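Local coordinates for protein lipoteichoic acid primase (Listeria monocytogenes, PDB 4UOP) that belongs to the sulfatase-like family and holds a magnesium ion in its extracellular catalytic domain, at residues D39-S44 with G337-M342; V75-Q80 with K298-R303; N368-E373 with F418-K423. All coordinates share one frame; numbering follows the deposited sequence.

How the interactions relate
Interactions 1 and 3 are neighbours, their centres 9 Å apart: interaction 1 ties the N-terminal helix 34-41 to residues leading into helix 341-348, and interaction 3 packs 368-373 on helix 412-433. They touch at several points, among them Tyr-370 OH, hydrogen-bonded to Lys-41 O at 2.6 Å, and Asp-340 OD2, 3.2 Å from Asn-369 ND2, a weaker bond. Interaction 2 stands apart, 33 Å from each of the other two between centres. Its loop 298-303 follows Asp-284 and His-285, which bind the magnesium ion with Glu-66 and Thr-108, while 75-80 follows Glu-66. Interaction 1 connects to that site less directly, through Glu-338, which packs on the helix 107-117 that carries Thr-108.

Interaction 1: residues D39-S44 with G337-M342; sequences DIKGVS and GEIDIM
Lys-41 and Asp-340 meet through their charged ends, and almost nothing else of the two segments touches. The lysine leaves the last turn of helix 34-41 with CG anti to its backbone N (chi1 -169°), and every later torsion is also trans, which carries NZ 6.3 Å from its own CA. The extended chain takes the ammonium across the gap between the segments. NZ ends 3.5 Å from Asp-340 OD1, a long salt bridge whose detail is doubtful because NZ is modelled too close to another atom. With that caution, Asp-340 is one of several polar partners of the buried ammonium, and Thr-361 OG1 and Phe-359 O are stronger ones. The CD1 methyl of Ile-339 also comes near Lys-41 NZ, at 4.4 Å, the limit of contact.

Asp-340 is held on its other side by its own segment. With CG beside the backbone N (chi1 -59°), its carboxylate folds back so that OD2 accepts the N-H of Gly-337 at 2.7 Å, on the anti side and 19° out of the carboxylate plane. The backbone answers in the other direction, Asp-340 N bonding Gly-337 O at 2.8 Å. This turn lies where strand 336-337 of the central mixed sheet gives way to helix 341-348, in the sheet-and-helix core of the sulfatase-like fold. OD1, meanwhile, also accepts from Thr-361 N, so both oxygens are engaged, which probably keeps the acid ionised and the nearby lysine charged.

Gly-42, with positive phi, turns the chain out of the helix just after Lys-41, a backbone shape that glycine adopts easily. The side chain of Lys-41 also packs on Leu-424 of helix 412-433.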
loop_
_atom_site.group_PDB
_atom_site.type_symbol
_atom_site.label_atom_id
_atom_site.label_comp_id
_atom_site.label_asym_id
_atom_site.label_seq_id
_atom_site.Cartn_x
_atom_site.Cartn_y
_atom_site.Cartn_z
ATOM N N ASP B 39 5.700 -15.691 -22.876
ATOM C CA ASP B 39 7.104 -16.111 -22.928
ATOM C C ASP B 39 7.884 -15.693 -21.686
ATOM O O ASP B 39 8.687 -16.465 -21.169
ATOM C CB ASP B 39 7.802 -15.534 -24.177
ATOM C CG ASP B 39 7.338 -16.185 -25.473
ATOM O OD1 ASP B 39 6.743 -17.287 -25.437
ATOM O OD2 ASP B 39 7.583 -15.587 -26.550
ATOM N N ILE B 40 7.656 -14.472 -21.210
ATOM C CA ILE B 40 8.292 -13.998 -19.977
ATOM C C ILE B 40 7.910 -14.881 -18.777
ATOM O O ILE B 40 8.776 -15.271 -17.993
ATOM C CB ILE B 40 7.950 -12.519 -19.694
ATOM C CG1 ILE B 40 8.637 -11.616 -20.730
ATOM C CG2 ILE B 40 8.383 -12.120 -18.288
ATOM C CD1 ILE B 40 8.075 -10.215 -20.789
ATOM N N LYS B 41 6.625 -15.220 -18.654
ATOM C CA LYS B 41 6.169 -16.068 -17.548
ATOM C C LYS B 41 6.801 -17.454 -17.625
ATOM O O LYS B 41 7.164 -18.032 -16.614
ATOM C CB LYS B 41 4.643 -16.181 -17.519
ATOM C CG LYS B 41 4.126 -16.836 -16.234
ATOM C CD LYS B 41 2.629 -16.681 -16.077
ATOM C CE LYS B 41 2.147 -17.143 -14.699
ATOM N NZ LYS B 41 0.654 -17.058 -14.613
ATOM N N GLY B 42 6.948 -17.971 -18.840
ATOM C CA GLY B 42 7.669 -19.205 -19.060
ATOM C C GLY B 42 6.959 -20.455 -18.591
ATOM O O GLY B 42 7.603 -21.463 -18.368
ATOM N N VAL B 43 5.638 -20.399 -18.425
ATOM C CA VAL B 43 4.882 -21.586 -18.040
ATOM C C VAL B 43 4.397 -22.264 -19.313
ATOM O O VAL B 43 3.855 -21.609 -20.190
ATOM C CB VAL B 43 3.680 -21.233 -17.138
ATOM C CG1 VAL B 43 2.815 -22.453 -16.905
ATOM C CG2 VAL B 43 4.178 -20.680 -15.818
ATOM N N SER B 44 4.592 -23.573 -19.409
ATOM C CA SER B 44 4.261 -24.292 -20.624
ATOM C C SER B 44 2.765 -24.630 -20.607
ATOM O O SER B 44 2.290 -25.297 -19.686
ATOM C CB SER B 44 5.122 -25.556 -20.731
ATOM O OG SER B 44 4.824 -26.273 -21.913
ATOM N N GLY B 337 -3.551 -18.755 -9.044
ATOM C CA GLY B 337 -3.941 -17.579 -8.284
ATOM C C GLY B 337 -5.110 -16.895 -8.945
ATOM O O GLY B 337 -5.569 -17.311 -10.022
ATOM N N GLU B 338 -5.622 -15.850 -8.302
ATOM C CA GLU B 338 -6.807 -15.180 -8.820
ATOM C C GLU B 338 -6.612 -14.681 -10.268
ATOM O O GLU B 338 -7.538 -14.726 -11.047
ATOM C CB GLU B 338 -7.256 -14.065 -7.890
ATOM C CG GLU B 338 -8.016 -14.635 -6.694
ATOM C CD GLU B 338 -7.983 -13.775 -5.447
ATOM O OE1 GLU B 338 -6.989 -13.044 -5.200
ATOM O OE2 GLU B 338 -8.959 -13.880 -4.680
ATOM N N ILE B 339 -5.414 -14.245 -10.610
ATOM C CA ILE B 339 -5.146 -13.836 -12.000
ATOM C C ILE B 339 -5.341 -14.939 -13.040
ATOM O O ILE B 339 -5.435 -14.644 -14.241
ATOM C CB ILE B 339 -3.729 -13.262 -12.183
ATOM C CG1 ILE B 339 -2.667 -14.268 -11.729
ATOM C CG2 ILE B 339 -3.603 -11.933 -11.469
ATOM C CD1 ILE B 339 -1.292 -13.949 -12.262
ATOM N N ASP B 340 -5.341 -16.195 -12.604
ATOM C CA ASP B 340 -5.482 -17.345 -13.504
ATOM C C ASP B 340 -6.925 -17.746 -13.811
ATOM O O ASP B 340 -7.164 -18.600 -14.657
ATOM C CB ASP B 340 -4.733 -18.547 -12.924
ATOM C CG ASP B 340 -3.242 -18.261 -12.710
ATOM O OD1 ASP B 340 -2.610 -17.729 -13.660
ATOM O OD2 ASP B 340 -2.715 -18.528 -11.598
ATOM N N ILE B 341 -7.897 -17.152 -13.109
ATOM C CA ILE B 341 -9.280 -17.573 -13.295
ATOM C C ILE B 341 -9.787 -17.295 -14.719
ATOM O O ILE B 341 -10.417 -18.168 -15.322
ATOM C CB ILE B 341 -10.211 -16.994 -12.207
ATOM C CG1 ILE B 341 -9.853 -17.647 -10.863
ATOM C CG2 ILE B 341 -11.665 -17.252 -12.578
ATOM C CD1 ILE B 341 -10.611 -17.117 -9.645
ATOM N N MET B 342 -9.472 -16.128 -15.282
ATOM C CA MET B 342 -9.982 -15.784 -16.629
ATOM C C MET B 342 -9.498 -16.755 -17.721
ATOM O O MET B 342 -10.324 -17.349 -18.411
ATOM C CB MET B 342 -9.644 -14.347 -17.014
ATOM C CG MET B 342 -10.067 -14.022 -18.433
ATOM S SD MET B 342 -9.762 -12.331 -18.925
ATOM C CE MET B 342 -10.299 -12.441 -20.635
#

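Interaction 2: residues V75-Q80 with K298-R303; sequences VKINGQ and KKYVNR
Val-75 and Ile-77 lie against Tyr-300 and Asn-302 in an association made by packing, without hydrogen bonds between the two segments. The tightest apolar touch is that of Ile-77 CD1 with Tyr-300 CD1, at 3.4 Å. The isoleucine begins with CG1 anti to the carbonyl carbon and then bends again (chi2 -63°), which brings the CD1 methyl to the ring although the side chain sets out obliquely; the two side chains cross at about a right angle. Lys-299 CG lies over the centre of one face of the tyrosine, 4.1 Å above its plane. Val-75 uses its CG2 branch twice, touching Tyr-300 O at 3.4 Å and Asn-302 CB at 3.9 Å, and its side chain runs past the asparagine in the opposite direction. Branching suits this place because both methyls face the loop, Val-75 CG1 also approaching Tyr-300 O, at 3.8 Å.

The polar bonds are made within the segments or beyond them. Residues 77 to 80 form a type I' turn, whose two central residues have positive phi, a shape that Asn-78 and Gly-79 take readily. Ile-77 O is gripped by two donors from opposite faces of its plane: Gln-80 N at 2.9 Å and Gln-80 NE2 at 2.8 Å, NE2 lying 35° out of the carbonyl plane. Tyr-300 OH bonds Asp-241 OD1, while Asn-302 is fixed by Ser-304 OG and Thr-73 O; a pentaethylene glycol molecule, probably from the crystallisation liquor, makes a weak bond to the same amide.

The turn joins the short antiparallel strands 76-77 and 80-81 into a two-stranded hairpin. The loop 298-303 lies beside it, between strand 277-283 and helix 312-315, and Ile-77 and Tyr-300 both rest on Phe-251 of helix 246-271.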
loop_
_atom_site.group_PDB
_atom_site.type_symbol
_atom_site.label_atom_id
_atom_site.label_comp_id
_atom_site.label_asym_id
_atom_site.label_seq_id
_atom_site.Cartn_x
_atom_site.Cartn_y
_atom_site.Cartn_z
ATOM N N VAL B 75 -13.137 -27.812 8.344
ATOM C CA VAL B 75 -12.813 -27.897 9.761
ATOM C C VAL B 75 -14.070 -28.344 10.493
ATOM O O VAL B 75 -15.174 -27.989 10.096
ATOM C CB VAL B 75 -12.337 -26.510 10.277
ATOM C CG1 VAL B 75 -12.543 -26.350 11.775
ATOM C CG2 VAL B 75 -10.870 -26.288 9.909
ATOM N N LYS B 76 -13.894 -29.142 11.545
ATOM C CA LYS B 76 -14.996 -29.527 12.428
ATOM C C LYS B 76 -14.702 -29.029 13.836
ATOM O O LYS B 76 -13.593 -29.212 14.335
ATOM C CB LYS B 76 -15.158 -31.043 12.464
ATOM C CG LYS B 76 -15.859 -31.627 11.262
ATOM C CD LYS B 76 -15.971 -33.136 11.395
ATOM C CE LYS B 76 -16.703 -33.743 10.213
ATOM N NZ LYS B 76 -18.118 -33.288 10.126
ATOM N N ILE B 77 -15.689 -28.386 14.459
ATOM C CA ILE B 77 -15.591 -27.937 15.845
ATOM C C ILE B 77 -16.536 -28.815 16.661
ATOM O O ILE B 77 -17.751 -28.681 16.552
ATOM C CB ILE B 77 -16.014 -26.457 16.006
ATOM C CG1 ILE B 77 -15.192 -25.531 15.100
ATOM C CG2 ILE B 77 -15.894 -26.015 17.458
ATOM C CD1 ILE B 77 -13.708 -25.499 15.386
ATOM N N ASN B 78 -15.974 -29.736 17.446
ATOM C CA ASN B 78 -16.759 -30.702 18.225
ATOM C C ASN B 78 -17.803 -31.408 17.365
ATOM O O ASN B 78 -18.987 -31.417 17.688
ATOM C CB ASN B 78 -17.443 -30.019 19.427
ATOM C CG ASN B 78 -16.454 -29.498 20.457
ATOM O OD1 ASN B 78 -15.291 -29.896 20.484
ATOM N ND2 ASN B 78 -16.923 -28.603 21.324
ATOM N N GLY B 79 -17.358 -31.962 16.243
ATOM C CA GLY B 79 -18.248 -32.643 15.308
ATOM C C GLY B 79 -19.069 -31.754 14.380
ATOM O O GLY B 79 -19.728 -32.268 13.482
ATOM N N GLN B 80 -19.043 -30.435 14.580
ATOM C CA GLN B 80 -19.828 -29.506 13.750
ATOM C C GLN B 80 -18.984 -28.980 12.573
ATOM O O GLN B 80 -17.979 -28.296 12.790
ATOM C CB GLN B 80 -20.310 -28.321 14.587
ATOM C CG GLN B 80 -21.094 -28.669 15.853
ATOM C CD GLN B 80 -21.080 -27.542 16.871
ATOM O OE1 GLN B 80 -21.988 -26.717 16.908
ATOM N NE2 GLN B 80 -20.022 -27.477 17.680
ATOM N N LYS B 298 -4.669 -22.786 17.904
ATOM C CA LYS B 298 -3.972 -23.325 16.725
ATOM C C LYS B 298 -4.422 -24.740 16.350
ATOM O O LYS B 298 -4.372 -25.106 15.178
ATOM C CB LYS B 298 -2.454 -23.265 16.903
ATOM C CG LYS B 298 -1.923 -21.854 16.797
ATOM C CD LYS B 298 -0.409 -21.808 16.818
ATOM C CE LYS B 298 0.061 -20.369 16.936
ATOM N NZ LYS B 298 1.542 -20.270 16.873
ATOM N N LYS B 299 -4.919 -25.520 17.312
ATOM C CA LYS B 299 -5.439 -26.865 16.988
ATOM C C LYS B 299 -6.658 -26.877 16.042
ATOM O O LYS B 299 -7.027 -27.938 15.525
ATOM C CB LYS B 299 -5.799 -27.636 18.253
ATOM C CG LYS B 299 -7.024 -27.109 18.979
ATOM C CD LYS B 299 -7.438 -28.050 20.108
ATOM C CE LYS B 299 -8.552 -27.456 20.943
ATOM N NZ LYS B 299 -8.087 -26.317 21.786
ATOM N N TYR B 300 -7.291 -25.718 15.843
ATOM C CA TYR B 300 -8.441 -25.606 14.959
ATOM C C TYR B 300 -8.075 -25.431 13.492
ATOM O O TYR B 300 -8.932 -25.609 12.620
ATOM C CB TYR B 300 -9.344 -24.466 15.415
ATOM C CG TYR B 300 -9.924 -24.720 16.788
ATOM C CD1 TYR B 300 -10.782 -25.794 17.008
ATOM C CD2 TYR B 300 -9.600 -23.907 17.864
ATOM C CE1 TYR B 300 -11.309 -26.046 18.266
ATOM C CE2 TYR B 300 -10.120 -24.153 19.119
ATOM C CZ TYR B 300 -10.974 -25.223 19.307
ATOM O OH TYR B 300 -11.505 -25.481 20.549
ATOM N N VAL B 301 -6.825 -25.068 13.236
ATOM C CA VAL B 301 -6.362 -24.814 11.879
ATOM C C VAL B 301 -6.253 -26.150 11.175
ATOM O O VAL B 301 -5.760 -27.129 11.754
ATOM C CB VAL B 301 -4.999 -24.097 11.881
ATOM C CG1 VAL B 301 -4.510 -23.859 10.452
ATOM C CG2 VAL B 301 -5.076 -22.785 12.649
ATOM N N ASN B 302 -6.742 -26.217 9.946
ATOM C CA ASN B 302 -6.698 -27.449 9.175
ATOM C C ASN B 302 -5.277 -27.667 8.665
ATOM O O ASN B 302 -4.750 -26.834 7.934
ATOM C CB ASN B 302 -7.692 -27.378 8.015
ATOM C CG ASN B 302 -7.871 -28.702 7.291
ATOM O OD1 ASN B 302 -7.019 -29.583 7.338
ATOM N ND2 ASN B 302 -8.972 -28.826 6.585
ATOM N N ARG B 303 -4.672 -28.786 9.063
ATOM C CA ARG B 303 -3.286 -29.088 8.708
ATOM C C ARG B 303 -3.188 -30.121 7.604
ATOM O O ARG B 303 -2.085 -30.513 7.218
ATOM C CB ARG B 303 -2.536 -29.617 9.937
ATOM C CG ARG B 303 -2.552 -28.684 11.138
ATOM C CD ARG B 303 -1.998 -27.315 10.790
ATOM N NE ARG B 303 -1.858 -26.470 11.971
ATOM C CZ ARG B 303 -1.455 -25.203 11.959
ATOM N NH1 ARG B 303 -1.143 -24.610 10.813
ATOM N NH2 ARG B 303 -1.381 -24.514 13.099
#

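Interaction 3: residues N368-E373 with F418-K423; sequences NNYVPE and FDASRK
This is a buried packing contact between an edge strand and a helix: Tyr-370 and Pro-372, where the chain enters the C-terminal antiparallel sheet, lie against Ala-420 and Ser-421 of helix 412-433. With CG between its backbone N and carbonyl carbon (chi1 61°), the tyrosine swings its ring over to the helix, which its outer end and CE2 edge then meet. OH comes 3.3 Å from Ala-420 CB, a methyl small enough to admit the phenol, while Ser-421 OG sits at the ring edge, near its plane, 3.5 Å from Tyr-370 CE2. That hydroxyl also touches the proline ring, 3.6 Å from Pro-372 CG.

Strand 371-373 is outermost of its five-stranded sheet within this chain. Val-371 and Glu-373 bond strand 381-383 through their backbones, so the residue between them needs no N-H on that side, and a proline suits the position while offering a compact apolar ring to the helix. Small residues face it: Ser-421 places OG beside its own backbone N (chi1 -68°), and its hydroxyl hydrogen-bonds Arg-417 O one turn back, which satisfies it among apolar neighbours. The phenol OH is likewise occupied, by Lys-41 O.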
loop_
_atom_site.group_PDB
_atom_site.type_symbol
_atom_site.label_atom_id
_atom_site.label_comp_id
_atom_site.label_asym_id
_atom_site.label_seq_id
_atom_site.Cartn_x
_atom_site.Cartn_y
_atom_site.Cartn_z
ATOM N N ASN B 368 3.335 -26.456 -14.482
ATOM C CA ASN B 368 4.428 -25.782 -13.798
ATOM C C ASN B 368 4.099 -24.316 -13.519
ATOM O O ASN B 368 4.978 -23.466 -13.487
ATOM C CB ASN B 368 5.741 -25.911 -14.607
ATOM C CG ASN B 368 5.623 -25.378 -16.033
ATOM O OD1 ASN B 368 4.522 -25.223 -16.570
ATOM N ND2 ASN B 368 6.770 -25.125 -16.666
ATOM N N ASN B 369 2.819 -24.016 -13.312
ATOM C CA ASN B 369 2.414 -22.636 -13.036
ATOM C C ASN B 369 2.992 -22.157 -11.701
ATOM O O ASN B 369 3.333 -22.963 -10.835
ATOM C CB ASN B 369 0.892 -22.514 -13.066
ATOM C CG ASN B 369 0.414 -21.077 -13.067
ATOM O OD1 ASN B 369 1.043 -20.191 -13.642
ATOM N ND2 ASN B 369 -0.720 -20.843 -12.429
ATOM N N TYR B 370 3.182 -20.851 -11.576
ATOM C CA TYR B 370 3.588 -20.258 -10.313
ATOM C C TYR B 370 2.895 -18.921 -10.159
ATOM O O TYR B 370 2.361 -18.388 -11.120
ATOM C CB TYR B 370 5.113 -20.118 -10.231
ATOM C CG TYR B 370 5.713 -19.242 -11.292
ATOM C CD1 TYR B 370 6.005 -19.755 -12.550
ATOM C CD2 TYR B 370 5.992 -17.910 -11.044
ATOM C CE1 TYR B 370 6.534 -18.962 -13.532
ATOM C CE2 TYR B 370 6.541 -17.105 -12.031
ATOM C CZ TYR B 370 6.812 -17.646 -13.266
ATOM O OH TYR B 370 7.359 -16.868 -14.256
ATOM N N VAL B 371 2.880 -18.398 -8.943
ATOM C CA VAL B 371 2.118 -17.196 -8.638
ATOM C C VAL B 371 2.995 -16.140 -7.979
ATOM O O VAL B 371 3.343 -16.282 -6.794
ATOM C CB VAL B 371 0.935 -17.519 -7.694
ATOM C CG1 VAL B 371 0.081 -16.291 -7.507
ATOM C CG2 VAL B 371 0.104 -18.669 -8.249
ATOM N N PRO B 372 3.358 -15.076 -8.732
ATOM C CA PRO B 372 4.044 -13.929 -8.148
ATOM C C PRO B 372 3.199 -13.210 -7.091
ATOM O O PRO B 372 1.981 -13.114 -7.248
ATOM C CB PRO B 372 4.278 -13.015 -9.352
ATOM C CG PRO B 372 4.291 -13.937 -10.517
ATOM C CD PRO B 372 3.239 -14.945 -10.196
ATOM N N GLU B 373 3.856 -12.688 -6.053
ATOM C CA GLU B 373 3.186 -11.928 -5.000
ATOM C C GLU B 373 3.884 -10.605 -4.782
ATOM O O GLU B 373 5.060 -10.470 -5.085
ATOM C CB GLU B 373 3.180 -12.736 -3.707
ATOM C CG GLU B 373 2.410 -14.045 -3.812
ATOM C CD GLU B 373 0.906 -13.872 -3.839
ATOM O OE1 GLU B 373 0.407 -12.773 -3.534
ATOM O OE2 GLU B 373 0.210 -14.849 -4.165
ATOM N N PHE B 418 12.283 -15.940 -10.186
ATOM C CA PHE B 418 12.422 -14.653 -9.511
ATOM C C PHE B 418 12.526 -13.522 -10.526
ATOM O O PHE B 418 11.823 -12.512 -10.429
ATOM C CB PHE B 418 13.647 -14.660 -8.589
ATOM C CG PHE B 418 14.123 -13.290 -8.205
ATOM C CD1 PHE B 418 13.468 -12.561 -7.228
ATOM C CD2 PHE B 418 15.238 -12.733 -8.828
ATOM C CE1 PHE B 418 13.913 -11.301 -6.870
ATOM C CE2 PHE B 418 15.686 -11.477 -8.478
ATOM C CZ PHE B 418 15.024 -10.759 -7.495
ATOM N N ASP B 419 13.395 -13.705 -11.520
ATOM C CA ASP B 419 13.557 -12.709 -12.580
ATOM C C ASP B 419 12.278 -12.528 -13.397
ATOM O O ASP B 419 11.858 -11.400 -13.660
ATOM C CB ASP B 419 14.712 -13.106 -13.517
ATOM C CG ASP B 419 16.077 -12.980 -12.859
ATOM O OD1 ASP B 419 16.261 -12.110 -11.981
ATOM O OD2 ASP B 419 16.989 -13.739 -13.245
ATOM N N ALA B 420 11.671 -13.633 -13.809
ATOM C CA ALA B 420 10.389 -13.593 -14.512
ATOM C C ALA B 420 9.312 -12.895 -13.686
ATOM O O ALA B 420 8.570 -12.060 -14.202
ATOM C CB ALA B 420 9.940 -14.983 -14.861
ATOM N N SER B 421 9.211 -13.242 -12.409
ATOM C CA SER B 421 8.212 -12.590 -11.548
ATOM C C SER B 421 8.373 -11.073 -11.541
ATOM O O SER B 421 7.405 -10.333 -11.713
ATOM C CB SER B 421 8.284 -13.141 -10.131
ATOM O OG SER B 421 7.858 -14.486 -10.098
ATOM N N ARG B 422 9.593 -10.591 -11.341
ATOM C CA ARG B 422 9.808 -9.156 -11.303
ATOM C C ARG B 422 9.482 -8.516 -12.652
ATOM O O ARG B 422 8.886 -7.454 -12.699
ATOM C CB ARG B 422 11.240 -8.819 -10.860
ATOM C CG ARG B 422 11.517 -9.195 -9.406
ATOM C CD ARG B 422 12.558 -8.296 -8.762
ATOM N NE ARG B 422 13.818 -8.294 -9.491
ATOM C CZ ARG B 422 14.936 -7.703 -9.064
ATOM N NH1 ARG B 422 14.966 -7.062 -7.898
ATOM N NH2 ARG B 422 16.037 -7.765 -9.806
ATOM N N LYS B 423 9.873 -9.170 -13.739
ATOM C CA LYS B 423 9.644 -8.619 -15.074
ATOM C C LYS B 423 8.145 -8.597 -15.409
ATOM O O LYS B 423 7.635 -7.628 -15.973
ATOM C CB LYS B 423 10.416 -9.429 -16.118
ATOM C CG LYS B 423 10.510 -8.742 -17.465
ATOM C CD LYS B 423 11.574 -9.397 -18.331
ATOM C CE LYS B 423 11.547 -8.859 -19.754
ATOM N NZ LYS B 423 12.526 -9.576 -20.631
#